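Long-range contacts in glycoside hydrolase, GH17 family (Formosa sp. Hel1_33_131, PDB 6FCG), which probably hydrolyses internal beta-1,3-glucosidic bonds of the algal storage glucan laminarin, as an endo-laminarinase of family GH17: residues 85-90 and 346-351; 52-57 and 350-355; 247-252 and 313-318; 320-325 and 416-421. One frame throughout, in Å; residues are numbered along the deposited sequence.

Interaction 1: residues 85-90 and 346-351; sequences ILRTYN and SCFYFE
The Phe-348 ring turns its edge to strand 83-87: the carbonyl carbon of Leu-86 lies in the ring plane, 4.0 Å from Phe-348 CE2. Two side chains reach the same ring obliquely, Ile-85 with CG1 3.8 Å from CE2 and Arg-87 with CB 3.4 Å from CD2. The second ring, Phe-350, takes the hydroxyl of Tyr-89 at its edge, OH standing 3.3 Å from CE1, while CB of the adjoining Glu-351 sits over the centre of one face. Tyr-89 also lays CE2 over a face of the Arg-87 guanidinium. With CG1 of Ile-85 anti to the backbone N (chi1 180°), CG1 and CD1 both arrive at the outer end of the Phe-348 ring. Arg-87 runs extended across Phe-348 at about a right angle, so that its methylenes do the touching and its charged end passes on, NH1 to Glu-305 in a salt bridge and NH2 to OD1 of Asn-168. Phe-348 thus packs the methylenes of Arg-87, and the edge of Phe-350 lies against the hydroxyl end of Tyr-89. Van der Waals touches make the contact between the segments, whereas the polar ends of Arg-87 and Tyr-89 both find a partner outside it, OE2 of the Glu-305 carboxylate.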
loop_
_atom_site.group_PDB
_atom_site.type_symbol
_atom_site.label_atom_id
_atom_site.label_comp_id
_atom_site.label_asym_id
_atom_site.label_seq_id
_atom_site.Cartn_x
_atom_site.Cartn_y
_atom_site.Cartn_z
ATOM N N ILE A 85 8.776 15.378 -44.818
ATOM C CA ILE A 85 9.878 15.976 -44.061
ATOM C C ILE A 85 10.078 15.236 -42.756
ATOM O O ILE A 85 9.115 14.863 -42.081
ATOM C CB ILE A 85 9.707 17.510 -43.884
ATOM C CG1 ILE A 85 10.862 18.076 -43.092
ATOM C CG2 ILE A 85 8.374 17.856 -43.225
ATOM C CD1 ILE A 85 11.027 19.565 -43.266
ATOM N N LEU A 86 11.335 14.947 -42.442
ATOM C CA LEU A 86 11.637 14.313 -41.177
ATOM C C LEU A 86 12.604 15.118 -40.334
ATOM O O LEU A 86 13.247 16.043 -40.803
ATOM C CB LEU A 86 11.979 12.821 -41.316
ATOM C CG LEU A 86 12.929 12.410 -42.381
ATOM C CD1 LEU A 86 14.346 12.417 -41.866
ATOM C CD2 LEU A 86 12.641 11.009 -42.846
ATOM N N ARG A 87 12.623 14.759 -39.056
ATOM C CA ARG A 87 13.393 15.399 -38.018
ATOM C C ARG A 87 14.358 14.437 -37.369
ATOM O O ARG A 87 14.045 13.275 -37.135
ATOM C CB ARG A 87 12.433 15.807 -36.933
ATOM C CG ARG A 87 12.985 16.857 -36.053
ATOM C CD ARG A 87 12.144 17.072 -34.823
ATOM N NE ARG A 87 13.056 17.653 -33.861
ATOM C CZ ARG A 87 12.899 17.658 -32.552
ATOM N NH1 ARG A 87 11.793 17.168 -31.982
ATOM N NH2 ARG A 87 13.878 18.184 -31.817
ATOM N N THR A 88 15.487 14.975 -36.978
ATOM C CA THR A 88 16.632 14.226 -36.488
ATOM C C THR A 88 17.218 14.936 -35.261
ATOM O O THR A 88 16.922 16.132 -35.031
ATOM C CB THR A 88 17.615 14.097 -37.676
ATOM O OG1 THR A 88 17.649 12.723 -38.105
ATOM C CG2 THR A 88 19.017 14.625 -37.359
ATOM N N TYR A 89 18.015 14.234 -34.459
ATOM C CA TYR A 89 18.350 14.760 -33.096
ATOM C C TYR A 89 19.813 15.140 -32.831
ATOM O O TYR A 89 20.084 16.107 -32.106
ATOM C CB TYR A 89 17.838 13.792 -32.021
ATOM C CG TYR A 89 16.339 13.819 -31.943
ATOM C CD1 TYR A 89 15.574 13.021 -32.785
ATOM C CD2 TYR A 89 15.677 14.673 -31.058
ATOM C CE1 TYR A 89 14.185 13.084 -32.763
ATOM C CE2 TYR A 89 14.294 14.721 -31.004
ATOM C CZ TYR A 89 13.545 13.932 -31.859
ATOM O OH TYR A 89 12.174 13.956 -31.816
ATOM N N ASN A 90 20.737 14.379 -33.402
ATOM C CA ASN A 90 22.124 14.751 -33.348
ATOM C C ASN A 90 22.842 14.431 -34.643
ATOM O O ASN A 90 22.333 13.705 -35.491
ATOM C CB ASN A 90 22.827 14.073 -32.191
ATOM C CG ASN A 90 22.900 12.582 -32.350
ATOM O OD1 ASN A 90 21.968 11.891 -31.971
ATOM N ND2 ASN A 90 23.975 12.071 -32.887
ATOM N N SER A 346 3.243 22.580 -39.290
ATOM C CA SER A 346 3.865 21.284 -39.305
ATOM C C SER A 346 3.810 20.632 -37.914
ATOM O O SER A 346 3.829 21.299 -36.870
ATOM C CB SER A 346 5.311 21.395 -39.818
ATOM O OG SER A 346 5.340 21.622 -41.225
ATOM N N CYS A 347 3.696 19.321 -37.912
ATOM C CA CYS A 347 3.832 18.558 -36.711
ATOM C C CYS A 347 4.785 17.396 -36.967
ATOM O O CYS A 347 4.423 16.443 -37.657
ATOM C CB CYS A 347 2.480 18.017 -36.237
ATOM S SG CYS A 347 2.687 17.050 -34.719
ATOM N N PHE A 348 5.970 17.457 -36.356
ATOM C CA PHE A 348 6.949 16.387 -36.455
ATOM C C PHE A 348 6.558 15.357 -35.413
ATOM O O PHE A 348 7.161 15.272 -34.356
ATOM C CB PHE A 348 8.353 16.933 -36.234
ATOM C CG PHE A 348 8.846 17.823 -37.364
ATOM C CD1 PHE A 348 8.460 19.156 -37.452
ATOM C CD2 PHE A 348 9.685 17.315 -38.348
ATOM C CE1 PHE A 348 8.902 19.942 -38.494
ATOM C CE2 PHE A 348 10.136 18.102 -39.374
ATOM C CZ PHE A 348 9.751 19.425 -39.452
ATOM N N TYR A 349 5.554 14.546 -35.728
ATOM C CA TYR A 349 4.900 13.729 -34.739
ATOM C C TYR A 349 5.901 12.671 -34.243
ATOM O O TYR A 349 6.696 12.114 -35.036
ATOM C CB TYR A 349 3.613 13.101 -35.322
ATOM C CG TYR A 349 2.907 12.205 -34.310
ATOM C CD1 TYR A 349 2.000 12.724 -33.446
ATOM C CD2 TYR A 349 3.177 10.849 -34.241
ATOM C CE1 TYR A 349 1.376 11.941 -32.517
ATOM C CE2 TYR A 349 2.568 10.054 -33.311
ATOM C CZ TYR A 349 1.650 10.615 -32.460
ATOM O OH TYR A 349 1.008 9.839 -31.528
ATOM N N PHE A 350 5.854 12.381 -32.948
ATOM C CA PHE A 350 6.749 11.400 -32.349
ATOM C C PHE A 350 6.053 10.044 -32.150
ATOM O O PHE A 350 5.134 9.932 -31.299
ATOM C CB PHE A 350 7.300 11.908 -31.024
ATOM C CG PHE A 350 8.565 11.240 -30.646
ATOM C CD1 PHE A 350 9.761 11.710 -31.139
ATOM C CD2 PHE A 350 8.562 10.079 -29.899
ATOM C CE1 PHE A 350 10.953 11.060 -30.878
ATOM C CE2 PHE A 350 9.759 9.416 -29.627
ATOM C CZ PHE A 350 10.963 9.915 -30.128
ATOM N N GLU A 351 6.416 8.995 -32.904
ATOM C CA GLU A 351 7.520 8.951 -33.882
ATOM C C GLU A 351 7.162 7.943 -34.997
ATOM O O GLU A 351 6.121 7.278 -34.927
ATOM C CB GLU A 351 8.897 8.679 -33.223
ATOM C CG GLU A 351 9.197 7.250 -32.828
ATOM C CD GLU A 351 10.573 6.963 -32.276
ATOM O OE1 GLU A 351 11.606 7.097 -32.964
ATOM O OE2 GLU A 351 10.564 6.517 -31.118
#

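Interaction 2: residues 52-57 and 350-355; sequences ISYGGY and FEAFDE
Ala-352 N donates to Ser-53 O (3.1 Å, 148° at the hydrogen). One step along, water 1 bridges the two segments: it accepts from Gly-55 N at 3.1 Å and from Phe-353 N at 2.7 Å, and donates to Glu-351 OE1. Beside it the carboxylate of Glu-355 lies against Gly-55, OE1 being 3.4 Å from CA, where any side chain would collide with it. Its CG is anti to the carbonyl carbon (chi1 -72°), and from there the chain extends until OE2 comes in at the edge of the Tyr-57 ring, 3.4 Å from CD2, ring and carboxylate within 13° of coplanar. The same OE2 accepts a hydrogen bond from Trp-357 NE1. Replacing Glu-355 by alanine would probably leave Trp-357 NE1 without that acceptor and open a gap beside Gly-55. Apolar contacts flank these groups: Tyr-54 sets its ring edge against Ala-352 CB and brings CE1 within 3.8 Å of Phe-353 CD2, and Ser-53 CB rests 3.5 Å from Phe-350 CD1. In the next shell, Ser-53 OG is hydrogen-bonded to Phe-348 O, Tyr-54 OH to Asp-74 and Tyr-57 OH to Gln-65. The peptide between Phe-350 and Glu-351 is cis, consistent with the non-proline cis bond found after the last barrel strand in clan GH-A relatives. The pairing of the first strand, 50-53, with this late segment is the seam that closes a TIM barrel.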
loop_
_atom_site.group_PDB
_atom_site.type_symbol
_atom_site.label_atom_id
_atom_site.label_comp_id
_atom_site.label_asym_id
_atom_site.label_seq_id
_atom_site.Cartn_x
_atom_site.Cartn_y
_atom_site.Cartn_z
ATOM N N ILE A 52 7.273 14.281 -39.571
ATOM C CA ILE A 52 7.402 13.236 -38.568
ATOM C C ILE A 52 8.759 13.344 -37.875
ATOM O O ILE A 52 9.741 13.720 -38.506
ATOM C CB ILE A 52 7.224 11.836 -39.216
ATOM C CG1 ILE A 52 6.896 10.758 -38.192
ATOM C CG2 ILE A 52 8.449 11.387 -39.994
ATOM C CD1 ILE A 52 5.726 9.887 -38.599
ATOM N N SER A 53 8.830 12.952 -36.607
ATOM C CA SER A 53 10.118 12.686 -35.957
ATOM C C SER A 53 10.600 11.266 -36.324
ATOM O O SER A 53 9.788 10.304 -36.314
ATOM C CB SER A 53 10.011 12.864 -34.444
ATOM O OG SER A 53 9.844 14.230 -34.120
ATOM N N TYR A 54 11.888 11.116 -36.650
ATOM C CA TYR A 54 12.403 9.827 -37.148
ATOM C C TYR A 54 13.731 9.370 -36.554
ATOM O O TYR A 54 14.692 10.130 -36.420
ATOM C CB TYR A 54 12.510 9.827 -38.680
ATOM C CG TYR A 54 13.175 8.580 -39.235
ATOM C CD1 TYR A 54 12.473 7.410 -39.384
ATOM C CD2 TYR A 54 14.535 8.560 -39.540
ATOM C CE1 TYR A 54 13.083 6.252 -39.855
ATOM C CE2 TYR A 54 15.156 7.415 -40.008
ATOM C CZ TYR A 54 14.425 6.265 -40.155
ATOM O OH TYR A 54 15.054 5.148 -40.643
ATOM N N GLY A 55 13.745 8.089 -36.204
ATOM C CA GLY A 55 14.949 7.351 -35.937
ATOM C C GLY A 55 14.765 5.965 -36.516
ATOM O O GLY A 55 13.660 5.394 -36.474
ATOM N N GLY A 56 15.864 5.374 -36.971
ATOM C CA GLY A 56 15.877 4.117 -37.722
ATOM C C GLY A 56 16.593 2.981 -37.015
ATOM O O GLY A 56 16.776 1.913 -37.582
ATOM N N TYR A 57 17.001 3.224 -35.784
ATOM C CA TYR A 57 17.655 2.230 -34.953
ATOM C C TYR A 57 16.682 1.109 -34.679
ATOM O O TYR A 57 15.499 1.362 -34.416
ATOM C CB TYR A 57 18.080 2.846 -33.626
ATOM C CG TYR A 57 19.166 3.894 -33.713
ATOM C CD1 TYR A 57 20.510 3.536 -33.802
ATOM C CD2 TYR A 57 18.859 5.249 -33.689
ATOM C CE1 TYR A 57 21.512 4.508 -33.852
ATOM C CE2 TYR A 57 19.848 6.214 -33.753
ATOM C CZ TYR A 57 21.166 5.841 -33.839
ATOM O OH TYR A 57 22.141 6.789 -33.849
ATOM N N PHE A 350 5.854 12.381 -32.948
ATOM C CA PHE A 350 6.749 11.400 -32.349
ATOM C C PHE A 350 6.053 10.044 -32.150
ATOM O O PHE A 350 5.134 9.932 -31.299
ATOM C CB PHE A 350 7.300 11.908 -31.024
ATOM C CG PHE A 350 8.565 11.240 -30.646
ATOM C CD1 PHE A 350 9.761 11.710 -31.139
ATOM C CD2 PHE A 350 8.562 10.079 -29.899
ATOM C CE1 PHE A 350 10.953 11.060 -30.878
ATOM C CE2 PHE A 350 9.759 9.416 -29.627
ATOM C CZ PHE A 350 10.963 9.915 -30.128
ATOM N N GLU A 351 6.416 8.995 -32.904
ATOM C CA GLU A 351 7.520 8.951 -33.882
ATOM C C GLU A 351 7.162 7.943 -34.997
ATOM O O GLU A 351 6.121 7.278 -34.927
ATOM C CB GLU A 351 8.897 8.679 -33.223
ATOM C CG GLU A 351 9.197 7.250 -32.828
ATOM C CD GLU A 351 10.573 6.963 -32.276
ATOM O OE1 GLU A 351 11.606 7.097 -32.964
ATOM O OE2 GLU A 351 10.564 6.517 -31.118
ATOM N N ALA A 352 8.006 7.816 -36.008
ATOM C CA ALA A 352 7.717 6.882 -37.099
ATOM C C ALA A 352 7.703 5.429 -36.639
ATOM O O ALA A 352 6.679 4.744 -36.783
ATOM C CB ALA A 352 8.691 7.057 -38.245
ATOM N N PHE A 353 8.817 4.986 -36.067
ATOM C CA PHE A 353 9.012 3.586 -35.632
ATOM C C PHE A 353 9.384 3.501 -34.150
ATOM O O PHE A 353 10.134 4.299 -33.639
ATOM C CB PHE A 353 10.133 2.917 -36.447
ATOM C CG PHE A 353 9.879 2.865 -37.938
ATOM C CD1 PHE A 353 9.223 1.787 -38.505
ATOM C CD2 PHE A 353 10.275 3.907 -38.763
ATOM C CE1 PHE A 353 8.961 1.744 -39.851
ATOM C CE2 PHE A 353 10.017 3.867 -40.134
ATOM C CZ PHE A 353 9.360 2.791 -40.675
ATOM N N ASP A 354 8.868 2.498 -33.463
ATOM C CA ASP A 354 9.330 2.160 -32.113
ATOM C C ASP A 354 10.844 2.026 -32.135
ATOM O O ASP A 354 11.423 1.433 -33.046
ATOM C CB ASP A 354 8.749 0.817 -31.623
ATOM C CG ASP A 354 7.289 0.897 -31.266
ATOM O OD1 ASP A 354 6.737 2.002 -31.162
ATOM O OD2 ASP A 354 6.673 -0.176 -31.120
ATOM N N GLU A 355 11.461 2.582 -31.108
ATOM C CA GLU A 355 12.900 2.578 -30.957
ATOM C C GLU A 355 13.234 2.000 -29.588
ATOM O O GLU A 355 13.161 2.697 -28.582
ATOM C CB GLU A 355 13.430 4.001 -31.114
ATOM C CG GLU A 355 13.377 4.499 -32.569
ATOM C CD GLU A 355 14.379 5.601 -32.855
ATOM O OE1 GLU A 355 14.053 6.816 -32.679
ATOM O OE2 GLU A 355 15.522 5.270 -33.187
HETATM O O HOH W 1 11.117 6.434 -35.876
#

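Interaction 3: residues 247-252 and 313-318; sequences DTHYNP and NGYYGA
Thr-248 OG1 is gripped by Met-245 O and by Ser-321 OG through hydrogen bonds, and lies 4.0 Å from Tyr-316 CD1, at the edge of the tyrosine ring. The larger part of the contact is aromatic. His-249 and Tyr-315 form an offset stack, their centroids 3.9 Å apart and their planes inclined by only 9°, and Tyr-315 CB adds a CH-pi contact over the same imidazole. The stack follows from the side-chain torsions: CG of His-249 is anti to its backbone N (chi1 -179°), which sends the imidazole out to the turn, while CG of Tyr-315, beside its own N at chi1 -61°, turns the phenol back to meet it. Tyr-250 closes the cluster from the helix side. His-249 ND1 stands over the centre of its ring, Tyr-316 OH comes in at the edge, 3.3 Å from Tyr-250 CE2, and Tyr-250 OH approaches Tyr-315 CE2 obliquely at 3.6 Å. His-249 CB also touches Tyr-316 CE1 at 3.8 Å, while Tyr-315 CB sits over one face of the Tyr-316 ring. The ring of Tyr-316 also meets His-246 edge-to-face. Tyr-315 and Tyr-250 are exposed, whereas Tyr-316 and Thr-248 are buried. The last turn of helix 244-250 is here matched to a type I beta turn, Gly-314 to Gly-317; the two belong to the excursions that follow strands 238-241 and 301-305, at the C-terminal end of the barrel, where TIM-barrel glycosidases carry their substrate-binding loops.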
loop_
_atom_site.group_PDB
_atom_site.type_symbol
_atom_site.label_atom_id
_atom_site.label_comp_id
_atom_site.label_asym_id
_atom_site.label_seq_id
_atom_site.Cartn_x
_atom_site.Cartn_y
_atom_site.Cartn_z
ATOM N N ASP A 247 1.518 14.358 -19.202
ATOM C CA ASP A 247 0.780 15.087 -18.207
ATOM C C ASP A 247 -0.431 14.331 -17.668
ATOM O O ASP A 247 -0.867 14.625 -16.559
ATOM C CB ASP A 247 0.434 16.503 -18.700
ATOM C CG ASP A 247 1.650 17.438 -18.706
ATOM O OD1 ASP A 247 2.674 17.115 -18.070
ATOM O OD2 ASP A 247 1.585 18.528 -19.314
ATOM N N THR A 248 -0.909 13.287 -18.342
ATOM C CA THR A 248 -1.893 12.377 -17.696
ATOM C C THR A 248 -1.410 11.803 -16.337
ATOM O O THR A 248 -2.234 11.354 -15.521
ATOM C CB THR A 248 -2.311 11.172 -18.539
ATOM O OG1 THR A 248 -1.192 10.298 -18.760
ATOM C CG2 THR A 248 -2.903 11.621 -19.837
ATOM N N HIS A 249 -0.089 11.822 -16.107
ATOM C CA HIS A 249 0.462 11.576 -14.783
ATOM C C HIS A 249 0.931 12.843 -14.042
ATOM O O HIS A 249 0.554 13.050 -12.898
ATOM C CB HIS A 249 1.617 10.631 -14.908
ATOM C CG HIS A 249 2.241 10.293 -13.601
ATOM N ND1 HIS A 249 3.381 10.917 -13.140
ATOM C CD2 HIS A 249 1.887 9.399 -12.650
ATOM C CE1 HIS A 249 3.711 10.410 -11.964
ATOM N NE2 HIS A 249 2.823 9.485 -11.648
ATOM N N TYR A 250 1.774 13.661 -14.674
ATOM C CA TYR A 250 2.429 14.809 -14.011
ATOM C C TYR A 250 1.539 16.033 -13.794
ATOM O O TYR A 250 1.883 16.885 -12.985
ATOM C CB TYR A 250 3.709 15.254 -14.752
ATOM C CG TYR A 250 4.820 14.306 -14.577
ATOM C CD1 TYR A 250 5.630 14.359 -13.448
ATOM C CD2 TYR A 250 5.044 13.290 -15.509
ATOM C CE1 TYR A 250 6.652 13.429 -13.258
ATOM C CE2 TYR A 250 6.070 12.371 -15.337
ATOM C CZ TYR A 250 6.850 12.427 -14.208
ATOM O OH TYR A 250 7.858 11.526 -14.067
ATOM N N ASN A 251 0.443 16.142 -14.526
ATOM C CA ASN A 251 -0.508 17.202 -14.306
ATOM C C ASN A 251 -1.883 16.780 -14.814
ATOM O O ASN A 251 -2.363 17.241 -15.845
ATOM C CB ASN A 251 -0.044 18.520 -14.935
ATOM C CG ASN A 251 -1.038 19.661 -14.687
ATOM O OD1 ASN A 251 -1.775 19.675 -13.663
ATOM N ND2 ASN A 251 -1.101 20.596 -15.637
ATOM N N PRO A 252 -2.540 15.909 -14.051
ATOM C CA PRO A 252 -3.687 15.150 -14.546
ATOM C C PRO A 252 -5.050 15.808 -14.500
ATOM O O PRO A 252 -6.047 15.114 -14.757
ATOM C CB PRO A 252 -3.660 13.896 -13.664
ATOM C CG PRO A 252 -3.057 14.345 -12.390
ATOM C CD PRO A 252 -2.123 15.488 -12.700
ATOM N N ASN A 313 4.502 0.172 -19.001
ATOM C CA ASN A 313 4.471 -0.606 -17.762
ATOM C C ASN A 313 4.828 0.245 -16.510
ATOM O O ASN A 313 5.095 -0.308 -15.463
ATOM C CB ASN A 313 5.374 -1.846 -17.874
ATOM C CG ASN A 313 6.860 -1.501 -17.943
ATOM O OD1 ASN A 313 7.279 -0.345 -17.851
ATOM N ND2 ASN A 313 7.656 -2.513 -18.064
ATOM N N GLY A 314 4.852 1.571 -16.647
ATOM C CA GLY A 314 5.035 2.492 -15.521
ATOM C C GLY A 314 3.789 3.344 -15.350
ATOM O O GLY A 314 2.651 2.821 -15.296
ATOM N N TYR A 315 4.005 4.646 -15.342
ATOM C CA TYR A 315 2.972 5.605 -14.989
ATOM C C TYR A 315 1.813 5.784 -15.956
ATOM O O TYR A 315 0.749 6.232 -15.527
ATOM C CB TYR A 315 3.556 6.998 -14.839
ATOM C CG TYR A 315 4.599 7.172 -13.783
ATOM C CD1 TYR A 315 4.488 6.565 -12.526
ATOM C CD2 TYR A 315 5.717 8.008 -14.022
ATOM C CE1 TYR A 315 5.478 6.767 -11.552
ATOM C CE2 TYR A 315 6.709 8.216 -13.056
ATOM C CZ TYR A 315 6.582 7.601 -11.830
ATOM O OH TYR A 315 7.539 7.804 -10.903
ATOM N N TYR A 316 2.003 5.466 -17.225
ATOM C CA TYR A 316 1.035 5.841 -18.252
ATOM C C TYR A 316 0.121 4.703 -18.765
ATOM O O TYR A 316 -0.775 4.966 -19.580
ATOM C CB TYR A 316 1.782 6.458 -19.426
ATOM C CG TYR A 316 2.836 7.444 -18.992
ATOM C CD1 TYR A 316 2.473 8.692 -18.466
ATOM C CD2 TYR A 316 4.191 7.128 -19.080
ATOM C CE1 TYR A 316 3.432 9.598 -18.060
ATOM C CE2 TYR A 316 5.155 8.025 -18.693
ATOM C CZ TYR A 316 4.777 9.254 -18.171
ATOM O OH TYR A 316 5.765 10.137 -17.781
ATOM N N GLY A 317 0.326 3.461 -18.288
ATOM C CA GLY A 317 -0.491 2.311 -18.707
ATOM C C GLY A 317 -1.441 1.773 -17.636
ATOM O O GLY A 317 -2.014 2.528 -16.841
ATOM N N ALA A 318 -1.620 0.459 -17.627
ATOM C CA ALA A 318 -2.507 -0.218 -16.654
ATOM C C ALA A 318 -2.168 0.054 -15.180
ATOM O O ALA A 318 -3.046 0.081 -14.353
ATOM C CB ALA A 318 -2.520 -1.733 -16.919
#

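Interaction 4: residues 320-325 and 416-421; sequences GSKATD and EVELPP
Lys-322 reaches Glu-418 by a bend: CG lies beside the backbone N (chi1 -41°), chi2 of -77° folds the chain over, and the remaining methylenes run straight to NZ. Glu-418, extended beyond CG, meets it with OE2, and the two side chains cross obliquely. The segment 320-325 is the lead-in to helix 326-342, with Asp-325 at its N-cap, and it passes 416-421 in nearly the opposite direction, at 165°. The salt bridge from Lys-322 NZ to Glu-418 OE2 is 3.2 Å long and its hydrogen bond is weak; the firmer hydrogen bond of NZ goes to Ala-318 O. Glu-418 of a neighbouring subunit places its OE1 near this OE2, so the lysine charge is likely to ease the approach of two acids. A methionine here would probably leave the two Glu-418 carboxylates facing each other without that compensation and Ala-318 O without its donor. Nearer the backbone, Lys-322 CB lies 3.4 Å from Leu-419 O, and Ser-321 O is 3.6 Å from CD of Pro-421. At the other end both methyls of Val-417 lie on one side of the Asp-325 carboxylate, CG1 3.5 Å from OD2 and CG2 3.6 Å from OD1, the side chains crossing at about a right angle. The two oxygens divide their work: OD1 caps Lys-328 N in the first turn of the helix, while OD2 accepts a hydrogen from water 2 at 2.7 Å, and that water in turn receives the NH of Glu-418, its oxygen 2.9 Å from N.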
loop_
_atom_site.group_PDB
_atom_site.type_symbol
_atom_site.label_atom_id
_atom_site.label_comp_id
_atom_site.label_asym_id
_atom_site.label_seq_id
_atom_site.Cartn_x
_atom_site.Cartn_y
_atom_site.Cartn_z
ATOM N N GLY A 320 -1.025 2.819 -13.954
ATOM C CA GLY A 320 -1.089 4.265 -13.714
ATOM C C GLY A 320 -2.279 4.881 -14.439
ATOM O O GLY A 320 -3.408 4.474 -14.222
ATOM N N SER A 321 -2.016 5.833 -15.327
ATOM C CA SER A 321 -3.061 6.723 -15.874
ATOM C C SER A 321 -3.955 6.142 -16.958
ATOM O O SER A 321 -4.877 6.812 -17.380
ATOM C CB SER A 321 -2.416 7.985 -16.411
ATOM O OG SER A 321 -1.783 7.756 -17.663
ATOM N N LYS A 322 -3.705 4.907 -17.397
ATOM C CA LYS A 322 -4.538 4.245 -18.439
ATOM C C LYS A 322 -4.521 4.979 -19.793
ATOM O O LYS A 322 -5.496 4.933 -20.541
ATOM C CB LYS A 322 -6.004 4.063 -17.986
ATOM C CG LYS A 322 -6.230 3.639 -16.551
ATOM C CD LYS A 322 -5.973 2.178 -16.326
ATOM C CE LYS A 322 -6.577 1.843 -14.975
ATOM N NZ LYS A 322 -5.931 0.695 -14.318
ATOM N N ALA A 323 -3.423 5.645 -20.099
ATOM C CA ALA A 323 -3.314 6.423 -21.325
ATOM C C ALA A 323 -2.860 5.595 -22.522
ATOM O O ALA A 323 -3.386 5.741 -23.614
ATOM C CB ALA A 323 -2.348 7.568 -21.104
ATOM N N THR A 324 -1.906 4.706 -22.309
ATOM C CA THR A 324 -1.215 4.061 -23.395
ATOM C C THR A 324 -1.891 2.803 -23.963
ATOM O O THR A 324 -2.080 1.835 -23.255
ATOM C CB THR A 324 0.190 3.661 -22.960
ATOM O OG1 THR A 324 0.120 2.838 -21.793
ATOM C CG2 THR A 324 1.004 4.892 -22.666
ATOM N N ASP A 325 -2.220 2.865 -25.255
ATOM C CA ASP A 325 -2.642 1.730 -26.089
ATOM C C ASP A 325 -2.764 2.241 -27.531
ATOM O O ASP A 325 -2.787 3.458 -27.748
ATOM C CB ASP A 325 -3.966 1.099 -25.598
ATOM C CG ASP A 325 -5.115 2.095 -25.579
ATOM O OD1 ASP A 325 -5.529 2.525 -26.683
ATOM O OD2 ASP A 325 -5.608 2.428 -24.464
ATOM N N GLU A 416 -7.933 -5.165 -24.748
ATOM C CA GLU A 416 -6.742 -4.678 -24.066
ATOM C C GLU A 416 -6.860 -3.208 -23.661
ATOM O O GLU A 416 -6.209 -2.811 -22.712
ATOM C CB GLU A 416 -5.493 -4.850 -24.906
ATOM C CG GLU A 416 -5.227 -6.259 -25.397
ATOM C CD GLU A 416 -3.748 -6.514 -25.737
ATOM O OE1 GLU A 416 -2.999 -5.526 -25.734
ATOM O OE2 GLU A 416 -3.308 -7.656 -26.020
ATOM N N VAL A 417 -7.677 -2.418 -24.348
ATOM C CA VAL A 417 -7.834 -0.999 -24.008
ATOM C C VAL A 417 -8.615 -0.830 -22.689
ATOM O O VAL A 417 -9.633 -1.463 -22.490
ATOM C CB VAL A 417 -8.598 -0.217 -25.122
ATOM C CG1 VAL A 417 -8.836 1.220 -24.698
ATOM C CG2 VAL A 417 -7.868 -0.194 -26.462
ATOM N N GLU A 418 -8.104 0.032 -21.803
ATOM C CA GLU A 418 -8.802 0.421 -20.589
ATOM C C GLU A 418 -9.340 1.833 -20.729
ATOM O O GLU A 418 -8.855 2.601 -21.543
ATOM C CB GLU A 418 -7.862 0.312 -19.395
ATOM C CG GLU A 418 -7.314 -1.106 -19.225
ATOM C CD GLU A 418 -6.616 -1.347 -17.908
ATOM O OE1 GLU A 418 -5.518 -1.926 -17.985
ATOM O OE2 GLU A 418 -7.116 -0.962 -16.834
ATOM N N LEU A 419 -10.366 2.154 -19.944
ATOM C CA LEU A 419 -10.914 3.517 -19.904
ATOM C C LEU A 419 -10.092 4.427 -19.006
ATOM O O LEU A 419 -9.415 3.962 -18.094
ATOM C CB LEU A 419 -12.375 3.552 -19.439
ATOM C CG LEU A 419 -13.322 3.085 -20.544
ATOM C CD1 LEU A 419 -13.766 1.660 -20.285
ATOM C CD2 LEU A 419 -14.528 3.989 -20.643
ATOM N N PRO A 420 -10.172 5.745 -19.254
ATOM C CA PRO A 420 -9.510 6.661 -18.335
ATOM C C PRO A 420 -10.119 6.554 -16.933
ATOM O O PRO A 420 -11.258 6.136 -16.791
ATOM C CB PRO A 420 -9.778 8.030 -18.947
ATOM C CG PRO A 420 -10.118 7.776 -20.382
ATOM C CD PRO A 420 -10.754 6.434 -20.424
ATOM N N PRO A 421 -9.354 6.921 -15.903
ATOM C CA PRO A 421 -9.900 6.823 -14.573
ATOM C C PRO A 421 -11.063 7.803 -14.365
ATOM O O PRO A 421 -11.061 8.911 -14.903
ATOM C CB PRO A 421 -8.701 7.181 -13.678
ATOM C CG PRO A 421 -7.869 8.087 -14.511
ATOM C CD PRO A 421 -8.044 7.609 -15.922
HETATM O O HOH W 2 -5.491 1.352 -21.978
#

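Overall arrangement
Interactions 1 and 2 lie in the core and share Phe-350 and Glu-351; their first segments come from neighbouring strands, 83-87 and 50-53, and Tyr-349 O meets Ser-53 N. Interactions 3 and 4, 22 to 26 Å away between centres, are partly buried at the periphery and join through the loop before helix 326-342, with Tyr-316 O close to Ala-323 N. Chemistry follows place: interaction 1 is van der Waals contact, its polar ends bonded elsewhere, interaction 2 adds a backbone bond and an enclosed water, interaction 3 is an aromatic cluster, and interaction 4 relies on a salt bridge and a water, beside another subunit. In sequence, interaction 3 is nested within 1 and 2, whereas 4 crosses both.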